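Cellulosomal scaffoldin (Acetivibrio cellulolyticus, PDB 4WI0) is a cellulosome scaffold that probably also cleaves cellulose, and whose C-terminal X-module and calcium-binding dockerin, the piece described here, dock onto a type II cohesin. Local coordinates at residues G6-D11 with F26-V31; T33-V38 with F45-V50; E107-I112 with M143-H148; N132-G135 with L139-V142. The protein carries 1 engineered substitution. All coordinates share one frame; numbering follows the deposited sequence.

Interaction 1 (G6-D11 with F26-V31); sequences GYINPD and FTVEIV
Ile8 and Phe26 mark the closest backbone approach, their CA atoms 7.3 Å apart, and no hydrogen bond joins the two segments. The segments belong to different layers of a beta sandwich, here the X-module with its transthyretin-like sequence family: strand 2-10 lies in a three-stranded mixed sheet, strand 27-31 in a four-stranded antiparallel one. The segments draw apart toward Val31, contact being confined to the Phe26 end.

With chi1 at -48°, Ile8 keeps CG1 beside its backbone N and sets CG2 opposite that N, over one face of the Phe26 ring. This methyl makes a CH-pi contact, with CG2 3.7 Å from the ring centroid and 16° off the normal. Pro10 comes obliquely to the CE2 and CZ end of the ring, its CD 4.3 Å from CE2 of Phe26. Tyr64, edge-to-face, and Lys61, through a cation-pi contact, also meet this aromatic, while Met89 packs on both Ile8 and Phe26. Asn9, turned out of the interface, donates from ND2 to the O of Ile8 at 2.9 Å, above the carbonyl plane. The other branch of Ile8 extends the apolar layer, CG1 lying 4.1 Å from CG2 of Val28.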
loop_
_atom_site.group_PDB
_atom_site.type_symbol
_atom_site.label_atom_id
_atom_site.label_comp_id
_atom_site.label_asym_id
_atom_site.label_seq_id
_atom_site.Cartn_x
_atom_site.Cartn_y
_atom_site.Cartn_z
ATOM N N GLY B 6 5.337 28.129 7.305
ATOM C CA GLY B 6 5.536 26.781 7.833
ATOM C C GLY B 6 5.735 25.711 6.777
ATOM O O GLY B 6 5.895 26.013 5.591
ATOM N N TYR B 7 5.718 24.459 7.225
ATOM C CA TYR B 7 5.942 23.299 6.364
ATOM C C TYR B 7 4.829 22.263 6.508
ATOM O O TYR B 7 4.432 21.932 7.618
ATOM C CB TYR B 7 7.285 22.653 6.712
ATOM C CG TYR B 7 8.458 23.474 6.264
ATOM C CD1 TYR B 7 8.956 24.505 7.057
ATOM C CD2 TYR B 7 9.063 23.244 5.031
ATOM C CE1 TYR B 7 10.036 25.271 6.641
ATOM C CE2 TYR B 7 10.139 24.008 4.608
ATOM C CZ TYR B 7 10.620 25.017 5.418
ATOM O OH TYR B 7 11.690 25.780 4.997
ATOM N N ILE B 8 4.327 21.782 5.372
ATOM C CA ILE B 8 3.363 20.683 5.312
ATOM C C ILE B 8 4.070 19.495 4.640
ATOM O O ILE B 8 4.749 19.683 3.633
ATOM C CB ILE B 8 2.112 21.047 4.457
ATOM C CG1 ILE B 8 1.517 22.422 4.823
ATOM C CG2 ILE B 8 1.062 19.949 4.542
ATOM C CD1 ILE B 8 0.861 22.519 6.182
ATOM N N ASN B 9 3.914 18.293 5.203
ATOM C CA ASN B 9 4.403 17.044 4.607
ATOM C C ASN B 9 3.271 16.005 4.600
ATOM O O ASN B 9 2.489 15.950 5.541
ATOM C CB ASN B 9 5.530 16.442 5.462
ATOM C CG ASN B 9 6.922 16.986 5.155
ATOM O OD1 ASN B 9 7.893 16.435 5.670
ATOM N ND2 ASN B 9 7.043 18.053 4.367
ATOM N N PRO B 10 3.203 15.153 3.562
ATOM C CA PRO B 10 2.243 14.037 3.645
ATOM C C PRO B 10 2.731 12.993 4.644
ATOM O O PRO B 10 3.952 12.847 4.819
ATOM C CB PRO B 10 2.246 13.472 2.223
ATOM C CG PRO B 10 3.592 13.814 1.692
ATOM C CD PRO B 10 3.977 15.126 2.309
ATOM N N ASP B 11 1.811 12.286 5.305
ATOM C CA ASP B 11 2.194 11.249 6.266
ATOM C C ASP B 11 2.479 9.892 5.588
ATOM O O ASP B 11 1.738 8.917 5.759
ATOM C CB ASP B 11 1.137 11.100 7.376
ATOM C CG ASP B 11 1.582 10.164 8.481
ATOM O OD1 ASP B 11 2.794 9.883 8.586
ATOM O OD2 ASP B 11 0.726 9.694 9.247
ATOM N N PHE B 26 -0.422 21.706 -1.273
ATOM C CA PHE B 26 -1.305 21.859 -0.114
ATOM C C PHE B 26 -1.706 23.332 0.011
ATOM O O PHE B 26 -0.845 24.219 -0.012
ATOM C CB PHE B 26 -0.621 21.400 1.175
ATOM C CG PHE B 26 -0.365 19.917 1.244
ATOM C CD1 PHE B 26 -1.347 19.046 1.695
ATOM C CD2 PHE B 26 0.868 19.396 0.877
ATOM C CE1 PHE B 26 -1.111 17.682 1.759
ATOM C CE2 PHE B 26 1.113 18.030 0.935
ATOM C CZ PHE B 26 0.123 17.173 1.377
ATOM N N THR B 27 -3.011 23.589 0.125
ATOM C CA THR B 27 -3.526 24.946 0.277
ATOM C C THR B 27 -3.770 25.232 1.754
ATOM O O THR B 27 -4.491 24.495 2.427
ATOM C CB THR B 27 -4.835 25.137 -0.505
ATOM O OG1 THR B 27 -4.622 24.795 -1.877
ATOM C CG2 THR B 27 -5.321 26.566 -0.415
ATOM N N VAL B 28 -3.160 26.307 2.246
ATOM C CA VAL B 28 -3.247 26.690 3.641
ATOM C C VAL B 28 -3.998 28.008 3.709
ATOM O O VAL B 28 -3.562 28.999 3.136
ATOM C CB VAL B 28 -1.847 26.863 4.264
ATOM C CG1 VAL B 28 -1.952 27.211 5.740
ATOM C CG2 VAL B 28 -1.030 25.598 4.077
ATOM N N GLU B 29 -5.137 27.996 4.399
ATOM C CA GLU B 29 -6.030 29.144 4.492
ATOM C C GLU B 29 -6.063 29.618 5.935
ATOM O O GLU B 29 -6.126 28.797 6.847
ATOM C CB GLU B 29 -7.461 28.756 4.068
ATOM C CG GLU B 29 -8.527 29.700 4.630
ATOM C CD GLU B 29 -9.941 29.437 4.144
ATOM O OE1 GLU B 29 -10.294 28.277 3.813
ATOM O OE2 GLU B 29 -10.711 30.418 4.134
ATOM N N ILE B 30 -6.047 30.934 6.133
ATOM C CA ILE B 30 -6.299 31.523 7.436
ATOM C C ILE B 30 -7.786 31.890 7.497
ATOM O O ILE B 30 -8.200 32.941 7.009
ATOM C CB ILE B 30 -5.408 32.751 7.692
ATOM C CG1 ILE B 30 -3.932 32.335 7.627
ATOM C CG2 ILE B 30 -5.734 33.382 9.049
ATOM C CD1 ILE B 30 -2.969 33.484 7.703
ATOM N N VAL B 31 -8.577 30.993 8.086
ATOM C CA VAL B 31 -10.034 31.124 8.113
ATOM C C VAL B 31 -10.382 32.457 8.762
ATOM O O VAL B 31 -9.784 32.825 9.773
ATOM C CB VAL B 31 -10.700 29.978 8.901
ATOM C CG1 VAL B 31 -12.211 30.180 8.985
ATOM C CG2 VAL B 31 -10.392 28.630 8.263
#

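Interaction 2 (T33-V38 with F45-V50); sequences TTKSAV and FEIKDV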
loop_
_atom_site.group_PDB
_atom_site.type_symbol
_atom_site.label_atom_id
_atom_site.label_comp_id
_atom_site.label_asym_id
_atom_site.label_seq_id
_atom_site.Cartn_x
_atom_site.Cartn_y
_atom_site.Cartn_z
ATOM N N THR B 33 -10.035 35.261 7.083
ATOM C CA THR B 33 -9.463 36.132 6.073
ATOM C C THR B 33 -9.683 35.475 4.710
ATOM O O THR B 33 -10.160 34.338 4.613
ATOM C CB THR B 33 -7.952 36.337 6.293
ATOM O OG1 THR B 33 -7.248 35.128 5.978
ATOM C CG2 THR B 33 -7.648 36.726 7.739
ATOM N N THR B 34 -9.328 36.190 3.655
ATOM C CA THR B 34 -9.299 35.607 2.318
ATOM C C THR B 34 -7.860 35.316 1.925
ATOM O O THR B 34 -7.524 35.318 0.738
ATOM C CB THR B 34 -9.872 36.582 1.280
ATOM O OG1 THR B 34 -8.993 37.707 1.168
ATOM C CG2 THR B 34 -11.268 37.042 1.683
ATOM N N LYS B 35 -7.009 35.078 2.919
ATOM C CA LYS B 35 -5.590 34.889 2.681
ATOM C C LYS B 35 -5.255 33.408 2.715
ATOM O O LYS B 35 -5.620 32.694 3.659
ATOM C CB LYS B 35 -4.772 35.670 3.708
ATOM C CG LYS B 35 -5.017 37.173 3.638
ATOM C CD LYS B 35 -3.909 37.985 4.288
ATOM C CE LYS B 35 -3.753 39.349 3.627
ATOM N NZ LYS B 35 -4.804 40.325 4.031
ATOM N N SER B 36 -4.573 32.962 1.660
ATOM C CA SER B 36 -4.146 31.575 1.507
ATOM C C SER B 36 -2.759 31.503 0.875
ATOM O O SER B 36 -2.175 32.526 0.507
ATOM C CB SER B 36 -5.143 30.800 0.640
ATOM O OG SER B 36 -6.322 30.507 1.365
ATOM N N ALA B 37 -2.241 30.285 0.770
ATOM C CA ALA B 37 -0.993 30.016 0.072
ATOM C C ALA B 37 -0.908 28.535 -0.258
ATOM O O ALA B 37 -1.521 27.700 0.413
ATOM C CB ALA B 37 0.201 30.428 0.921
ATOM N N VAL B 38 -0.140 28.216 -1.291
ATOM C CA VAL B 38 0.070 26.829 -1.689
ATOM C C VAL B 38 1.519 26.451 -1.410
ATOM O O VAL B 38 2.434 27.250 -1.669
ATOM C CB VAL B 38 -0.259 26.638 -3.173
ATOM C CG1 VAL B 38 -0.102 25.184 -3.569
ATOM C CG2 VAL B 38 -1.682 27.114 -3.456
ATOM N N PHE B 45 5.126 27.023 2.855
ATOM C CA PHE B 45 4.144 28.054 2.509
ATOM C C PHE B 45 4.430 29.361 3.240
ATOM O O PHE B 45 5.021 29.360 4.330
ATOM C CB PHE B 45 2.721 27.608 2.855
ATOM C CG PHE B 45 2.470 27.463 4.328
ATOM C CD1 PHE B 45 2.767 26.276 4.979
ATOM C CD2 PHE B 45 1.928 28.510 5.060
ATOM C CE1 PHE B 45 2.541 26.137 6.339
ATOM C CE2 PHE B 45 1.693 28.375 6.420
ATOM C CZ PHE B 45 2.005 27.190 7.060
ATOM N N GLU B 46 3.957 30.459 2.653
ATOM C CA GLU B 46 4.145 31.789 3.213
ATOM C C GLU B 46 2.932 32.665 2.911
ATOM O O GLU B 46 2.583 32.855 1.756
ATOM C CB GLU B 46 5.395 32.414 2.603
ATOM C CG GLU B 46 6.105 33.403 3.490
ATOM C CD GLU B 46 7.344 33.932 2.816
ATOM O OE1 GLU B 46 8.427 33.371 3.053
ATOM O OE2 GLU B 46 7.214 34.878 2.019
ATOM N N ILE B 47 2.291 33.187 3.949
ATOM C CA ILE B 47 1.164 34.099 3.777
ATOM C C ILE B 47 1.508 35.450 4.406
ATOM O O ILE B 47 1.756 35.534 5.610
ATOM C CB ILE B 47 -0.127 33.544 4.412
ATOM C CG1 ILE B 47 -0.410 32.124 3.908
ATOM C CG2 ILE B 47 -1.299 34.469 4.095
ATOM C CD1 ILE B 47 -1.398 31.337 4.751
ATOM N N LYS B 48 1.499 36.498 3.591
ATOM C CA LYS B 48 1.925 37.824 4.016
ATOM C C LYS B 48 0.737 38.699 4.381
ATOM O O LYS B 48 -0.403 38.356 4.083
ATOM C CB LYS B 48 2.710 38.496 2.891
ATOM C CG LYS B 48 3.958 37.734 2.467
ATOM C CD LYS B 48 4.599 38.360 1.239
ATOM C CE LYS B 48 5.881 37.637 0.862
ATOM N NZ LYS B 48 6.492 38.192 -0.379
ATOM N N ASP B 49 1.027 39.831 5.022
ATOM C CA ASP B 49 0.023 40.855 5.364
ATOM C C ASP B 49 -1.123 40.331 6.228
ATOM O O ASP B 49 -2.267 40.768 6.089
ATOM C CB ASP B 49 -0.545 41.517 4.097
ATOM C CG ASP B 49 0.524 42.192 3.245
ATOM O OD1 ASP B 49 1.551 42.653 3.789
ATOM O OD2 ASP B 49 0.322 42.274 2.015
ATOM N N VAL B 50 -0.818 39.400 7.126
ATOM C CA VAL B 50 -1.842 38.841 8.008
ATOM C C VAL B 50 -2.010 39.767 9.208
ATOM O O VAL B 50 -1.025 40.174 9.832
ATOM C CB VAL B 50 -1.489 37.420 8.483
ATOM C CG1 VAL B 50 -2.567 36.880 9.414
ATOM C CG2 VAL B 50 -1.308 36.490 7.294
HETATM O O HOH W 1 0.715 33.848 0.234
#
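Ala37 and Ile47 sit where strands 34-38 and 45-48 come nearest, at the sides of the two sheets of the X-module sandwich. The strand axes approach to 6.1 Å and run nearly antiparallel, at 156°, yet no clear direct hydrogen bond links them, so side chains and one water do the joining.

The apolar part is compact. CB of Ala37 presses on CG1 of Ile47 at 3.5 Å, tighter than a usual carbon contact, and also rests on CB of Phe45. Ile47, with chi1 at -52°, turns its two branches to different partners: CG1 takes Ala37, whereas CG2 lies 3.7 Å from CB of Lys35.

Polar contacts gather on the more exposed side. The water donates to O of Ser36 at 3.2 Å and to O of Glu46 at 2.6 Å, bridging two backbone carbonyls across the gap between the strands. Lys35 lays its aliphatic chain over the corner at Asp49, CE being 3.2 Å from O of Asp49; a bend at chi4 (77°) leaves NZ 3.3 Å from that carbonyl.

Each strand is outermost in its own sheet within the chain. Ala37 bonds through its backbone to Val28 of strand 27-31, Ile47 to Val4 of strand 2-10, and Asp49 and Val50 form a G1 beta bulge opposite Thr2, so this pairing closes one side of the sandwich.

Interaction 3 (E107-I112 with M143-H148); sequences EDILEI and MIVAKH. With CA (calcium ion), chain C.
Val145, with chi1 at -179°, spreads its two methyls toward two isoleucines of the facing helix: CG1 stands opposite its backbone N and is turned to Ile109, CG2 stands beside that N and is turned to Ile112. In both isoleucines chi1 is close to -66° and carries CG1 beside the backbone N, and in Ile112 a chi2 of 159° extends CD1 onward to the valine. This is the core of a dockerin, in which the helices that follow two EF-hand-like calcium loops pack together while running in broadly opposite directions.

The contact is small, wholly buried and apolar. CG1 of Val145 lies 3.8 Å from CG1 of Ile109, which comes across it at a slant. The second methyl is more tightly fitted, CG2 of Val145 being 3.4 Å from CD1 of Ile112. Leu131 adds to the packing on both Ile112 and Val145. Ile109 also reaches the partner chain, the cohesin, as do Met143, Ala146 and Lys147, and NZ of Lys147 hydrogen-bonds to it.

Asp108 ties the core to a calcium site. Its CB is 4.3 Å from CG1 of Val145, and its carboxylate accepts from Met94 N and Asn105 N. Asp93, Asp101, Ala103 and two waters complete the metal's shell, into which Asp108 sends both oxygens, OD1 and OD2, each 2.5 Å from the calcium.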
loop_
_atom_site.group_PDB
_atom_site.type_symbol
_atom_site.label_atom_id
_atom_site.label_comp_id
_atom_site.label_asym_id
_atom_site.label_seq_id
_atom_site.Cartn_x
_atom_site.Cartn_y
_atom_site.Cartn_z
ATOM N N GLU B 107 -14.499 2.645 1.632
ATOM C CA GLU B 107 -14.839 3.183 0.311
ATOM C C GLU B 107 -13.627 3.829 -0.351
ATOM O O GLU B 107 -13.453 3.738 -1.567
ATOM C CB GLU B 107 -15.988 4.193 0.391
ATOM C CG GLU B 107 -17.374 3.568 0.387
ATOM C CD GLU B 107 -17.572 2.561 1.502
ATOM O OE1 GLU B 107 -17.500 2.960 2.689
ATOM O OE2 GLU B 107 -17.792 1.371 1.192
ATOM N N ASP B 108 -12.800 4.475 0.462
ATOM C CA ASP B 108 -11.557 5.080 -0.008
ATOM C C ASP B 108 -10.589 4.014 -0.491
ATOM O O ASP B 108 -9.969 4.166 -1.546
ATOM C CB ASP B 108 -10.922 5.899 1.100
ATOM C CG ASP B 108 -11.791 7.056 1.520
ATOM O OD1 ASP B 108 -11.999 7.967 0.699
ATOM O OD2 ASP B 108 -12.285 7.059 2.661
ATOM N N ILE B 109 -10.485 2.927 0.273
ATOM C CA ILE B 109 -9.679 1.770 -0.135
ATOM C C ILE B 109 -10.219 1.163 -1.423
ATOM O O ILE B 109 -9.451 0.869 -2.336
ATOM C CB ILE B 109 -9.612 0.681 0.963
ATOM C CG1 ILE B 109 -8.819 1.215 2.165
ATOM C CG2 ILE B 109 -8.980 -0.601 0.409
ATOM C CD1 ILE B 109 -8.464 0.191 3.224
ATOM N N LEU B 110 -11.535 0.968 -1.502
ATOM C CA LEU B 110 -12.128 0.375 -2.701
ATOM C C LEU B 110 -11.916 1.243 -3.938
ATOM O O LEU B 110 -11.756 0.723 -5.044
ATOM C CB LEU B 110 -13.614 0.070 -2.497
ATOM C CG LEU B 110 -13.880 -1.024 -1.466
ATOM C CD1 LEU B 110 -15.363 -1.094 -1.131
ATOM C CD2 LEU B 110 -13.370 -2.373 -1.960
ATOM N N GLU B 111 -11.881 2.558 -3.746
ATOM C CA GLU B 111 -11.657 3.474 -4.849
ATOM C C GLU B 111 -10.274 3.250 -5.481
ATOM O O GLU B 111 -10.144 3.247 -6.704
ATOM C CB GLU B 111 -11.810 4.924 -4.370
ATOM C CG GLU B 111 -11.852 5.969 -5.479
ATOM C CD GLU B 111 -13.013 5.793 -6.443
ATOM O OE1 GLU B 111 -14.042 5.176 -6.084
ATOM O OE2 GLU B 111 -12.897 6.283 -7.580
ATOM N N ILE B 112 -9.258 3.065 -4.641
ATOM C CA ILE B 112 -7.896 2.779 -5.106
ATOM C C ILE B 112 -7.830 1.404 -5.794
ATOM O O ILE B 112 -7.173 1.240 -6.825
ATOM C CB ILE B 112 -6.885 2.851 -3.936
ATOM C CG1 ILE B 112 -6.786 4.294 -3.420
ATOM C CG2 ILE B 112 -5.508 2.363 -4.370
ATOM C CD1 ILE B 112 -6.244 4.413 -2.017
ATOM N N MET B 143 -1.892 0.644 1.962
ATOM C CA MET B 143 -1.423 0.684 3.359
ATOM C C MET B 143 -1.299 2.114 3.884
ATOM O O MET B 143 -1.453 2.344 5.084
ATOM C CB MET B 143 -0.087 -0.048 3.534
ATOM C CG MET B 143 -0.144 -1.550 3.278
ATOM S SD MET B 143 -1.254 -2.463 4.363
ATOM C CE MET B 143 -0.394 -2.271 5.914
ATOM N N ILE B 144 -1.044 3.070 2.993
ATOM C CA ILE B 144 -1.048 4.486 3.377
ATOM C C ILE B 144 -2.418 4.875 3.935
ATOM O O ILE B 144 -2.510 5.545 4.956
ATOM C CB ILE B 144 -0.672 5.404 2.195
ATOM C CG1 ILE B 144 0.822 5.290 1.905
ATOM C CG2 ILE B 144 -1.011 6.864 2.487
ATOM C CD1 ILE B 144 1.221 5.906 0.582
ATOM N N VAL B 145 -3.472 4.442 3.262
ATOM C CA VAL B 145 -4.837 4.717 3.706
ATOM C C VAL B 145 -5.079 3.991 5.031
ATOM O O VAL B 145 -5.615 4.578 5.974
ATOM C CB VAL B 145 -5.883 4.294 2.646
ATOM C CG1 VAL B 145 -7.297 4.609 3.117
ATOM C CG2 VAL B 145 -5.617 4.995 1.320
ATOM N N ALA B 146 -4.652 2.727 5.112
ATOM C CA ALA B 146 -4.809 1.926 6.334
ATOM C C ALA B 146 -4.155 2.540 7.583
ATOM O O ALA B 146 -4.602 2.267 8.704
ATOM C CB ALA B 146 -4.298 0.508 6.115
ATOM N N LYS B 147 -3.121 3.368 7.400
ATOM C CA LYS B 147 -2.483 4.095 8.519
ATOM C C LYS B 147 -3.480 4.845 9.389
ATOM O O LYS B 147 -3.277 4.972 10.598
ATOM C CB LYS B 147 -1.485 5.149 8.025
ATOM C CG LYS B 147 -0.197 4.635 7.422
ATOM C CD LYS B 147 0.659 5.818 6.978
ATOM C CE LYS B 147 2.039 5.377 6.524
ATOM N NZ LYS B 147 2.897 4.914 7.653
ATOM N N HIS B 148 -4.522 5.382 8.761
ATOM C CA HIS B 148 -5.509 6.185 9.461
ATOM C C HIS B 148 -6.924 5.688 9.154
ATOM O O HIS B 148 -7.861 6.472 9.067
ATOM C CB HIS B 148 -5.318 7.660 9.093
ATOM C CG HIS B 148 -3.953 8.187 9.424
ATOM N ND1 HIS B 148 -3.586 8.561 10.698
ATOM C CD2 HIS B 148 -2.855 8.360 8.653
ATOM C CE1 HIS B 148 -2.328 8.960 10.696
ATOM N NE2 HIS B 148 -1.859 8.850 9.464
HETATM CA CA CA C . -13.526 9.174 2.325
HETATM O O HOH W 2 -14.519 10.030 0.259
HETATM O O HOH W 3 -15.215 7.502 2.109
#

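Interaction 4 (N132-G135 with L139-V142); sequences NRDG and LEDV. With CA (calcium ion), chain D.
Asn132 and Asp141 meet at the second calcium ion of the dockerin, Asn132 OD1 lying 3.2 Å from Asp141 OD1 because both bind the metal. Asn132 OD1 is 2.3 Å from the calcium and Asp134 OD1 2.4 Å, while Asp141 supplies both carboxylate oxygens. A water and the protein ligands Asp130 and Ala136 complete the shell. The spacing of these residues is that of an EF-hand loop, with Asp141, on the first turn of helix 139-146, as its twelfth and bidentate member.

In Asn132 and Asp134, chi1 near 65° folds CG between the backbone N and the carbonyl carbon, turning the side chain in toward the ion. The amide of Asn132 and the carboxylate of Asp141 stand 76° apart in plane. Further out, the bound water donates to Asp134 OD2 at 2.7 Å, and Ser138 N bonds to Asp141 OD2. A weak but straight bond, 3.4 Å at 171°, runs from Asn132 N to Asp141 OD1.

Glu140 adds negative charge, its OE1 3.9 Å from Asp134 OD2, with a long, weak ion pair from OE2 to a basic side chain of the cohesin. Oxygens crowded so closely would probably repel one another without the cation, so loop and helix start likely owe their placement to calcium.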
loop_
_atom_site.group_PDB
_atom_site.type_symbol
_atom_site.label_atom_id
_atom_site.label_comp_id
_atom_site.label_asym_id
_atom_site.label_seq_id
_atom_site.Cartn_x
_atom_site.Cartn_y
_atom_site.Cartn_z
ATOM N N ASN B 132 1.301 7.820 -3.236
ATOM C CA ASN B 132 2.710 8.192 -3.031
ATOM C C ASN B 132 3.455 8.619 -4.304
ATOM O O ASN B 132 4.656 8.871 -4.262
ATOM C CB ASN B 132 3.487 7.095 -2.279
ATOM C CG ASN B 132 3.625 5.792 -3.066
ATOM O OD1 ASN B 132 3.167 5.665 -4.207
ATOM N ND2 ASN B 132 4.231 4.800 -2.431
ATOM N N ARG B 133 2.722 8.698 -5.414
ATOM C CA ARG B 133 3.240 9.119 -6.728
ATOM C C ARG B 133 4.528 8.415 -7.175
ATOM O O ARG B 133 5.392 9.035 -7.805
ATOM C CB ARG B 133 3.398 10.646 -6.780
ATOM C CG ARG B 133 2.082 11.403 -6.686
ATOM C CD ARG B 133 1.150 11.132 -7.865
ATOM N NE ARG B 133 0.062 12.112 -7.923
ATOM C CZ ARG B 133 -1.024 12.120 -7.144
ATOM N NH1 ARG B 133 -1.225 11.184 -6.213
ATOM N NH2 ARG B 133 -1.931 13.076 -7.308
ATOM N N ASP B 134 4.644 7.119 -6.883
ATOM C CA ASP B 134 5.800 6.343 -7.367
ATOM C C ASP B 134 5.569 5.723 -8.750
ATOM O O ASP B 134 6.393 4.942 -9.219
ATOM C CB ASP B 134 6.242 5.275 -6.351
ATOM C CG ASP B 134 5.175 4.195 -6.081
ATOM O OD1 ASP B 134 4.074 4.201 -6.687
ATOM O OD2 ASP B 134 5.470 3.316 -5.236
ATOM N N GLY B 135 4.458 6.072 -9.396
ATOM C CA GLY B 135 4.162 5.610 -10.754
ATOM C C GLY B 135 3.518 4.239 -10.817
ATOM O O GLY B 135 3.495 3.612 -11.874
ATOM N N LEU B 139 0.138 -2.217 -3.185
ATOM C CA LEU B 139 -0.242 -2.350 -1.771
ATOM C C LEU B 139 0.241 -1.168 -0.917
ATOM O O LEU B 139 -0.406 -0.825 0.070
ATOM C CB LEU B 139 0.278 -3.666 -1.182
ATOM C CG LEU B 139 -0.176 -4.016 0.242
ATOM C CD1 LEU B 139 -1.688 -3.905 0.394
ATOM C CD2 LEU B 139 0.294 -5.410 0.616
ATOM N N GLU B 140 1.370 -0.557 -1.290
ATOM C CA GLU B 140 1.852 0.642 -0.585
ATOM C C GLU B 140 0.790 1.730 -0.480
ATOM O O GLU B 140 0.605 2.319 0.584
ATOM C CB GLU B 140 3.075 1.228 -1.275
ATOM C CG GLU B 140 4.315 0.422 -1.024
ATOM C CD GLU B 140 5.498 0.939 -1.783
ATOM O OE1 GLU B 140 5.868 2.114 -1.529
ATOM O OE2 GLU B 140 6.048 0.161 -2.607
ATOM N N ASP B 141 0.116 2.002 -1.594
ATOM C CA ASP B 141 -0.933 3.025 -1.641
ATOM C C ASP B 141 -2.084 2.664 -0.708
ATOM O O ASP B 141 -2.599 3.519 0.011
ATOM C CB ASP B 141 -1.452 3.185 -3.067
ATOM C CG ASP B 141 -0.348 3.553 -4.033
ATOM O OD1 ASP B 141 0.162 4.685 -3.942
ATOM O OD2 ASP B 141 0.035 2.689 -4.854
ATOM N N VAL B 142 -2.473 1.391 -0.725
ATOM C CA VAL B 142 -3.540 0.896 0.151
ATOM C C VAL B 142 -3.141 0.995 1.636
ATOM O O VAL B 142 -3.960 1.392 2.479
ATOM C CB VAL B 142 -3.929 -0.560 -0.226
ATOM C CG1 VAL B 142 -4.820 -1.201 0.835
ATOM C CG2 VAL B 142 -4.608 -0.593 -1.592
HETATM CA CA CA D . 1.948 4.242 -5.552
HETATM O O HOH W 4 3.022 2.185 -4.782
#

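Interactions 1 and 2 belong to the X-module and interactions 3 and 4 to the dockerin; the centres of 2 and 3 lie about 31 Å apart, on opposite sides of the chain's centre. Interactions 1 and 2 span the same two sheets, the first buried and apolar in the interior, the second at their outer strands, where water and a lysine take part. Interactions 3 and 4 share helix 139-146: one packs its apolar side in the core, the other fixes its start through calcium, and Ile144 CD1 touches Asn132 CB between them. One link between the modules is the hydrogen bond from Asp11 OD2, at the end of segment 6-11, to His148 NE2, at the end of interaction 3.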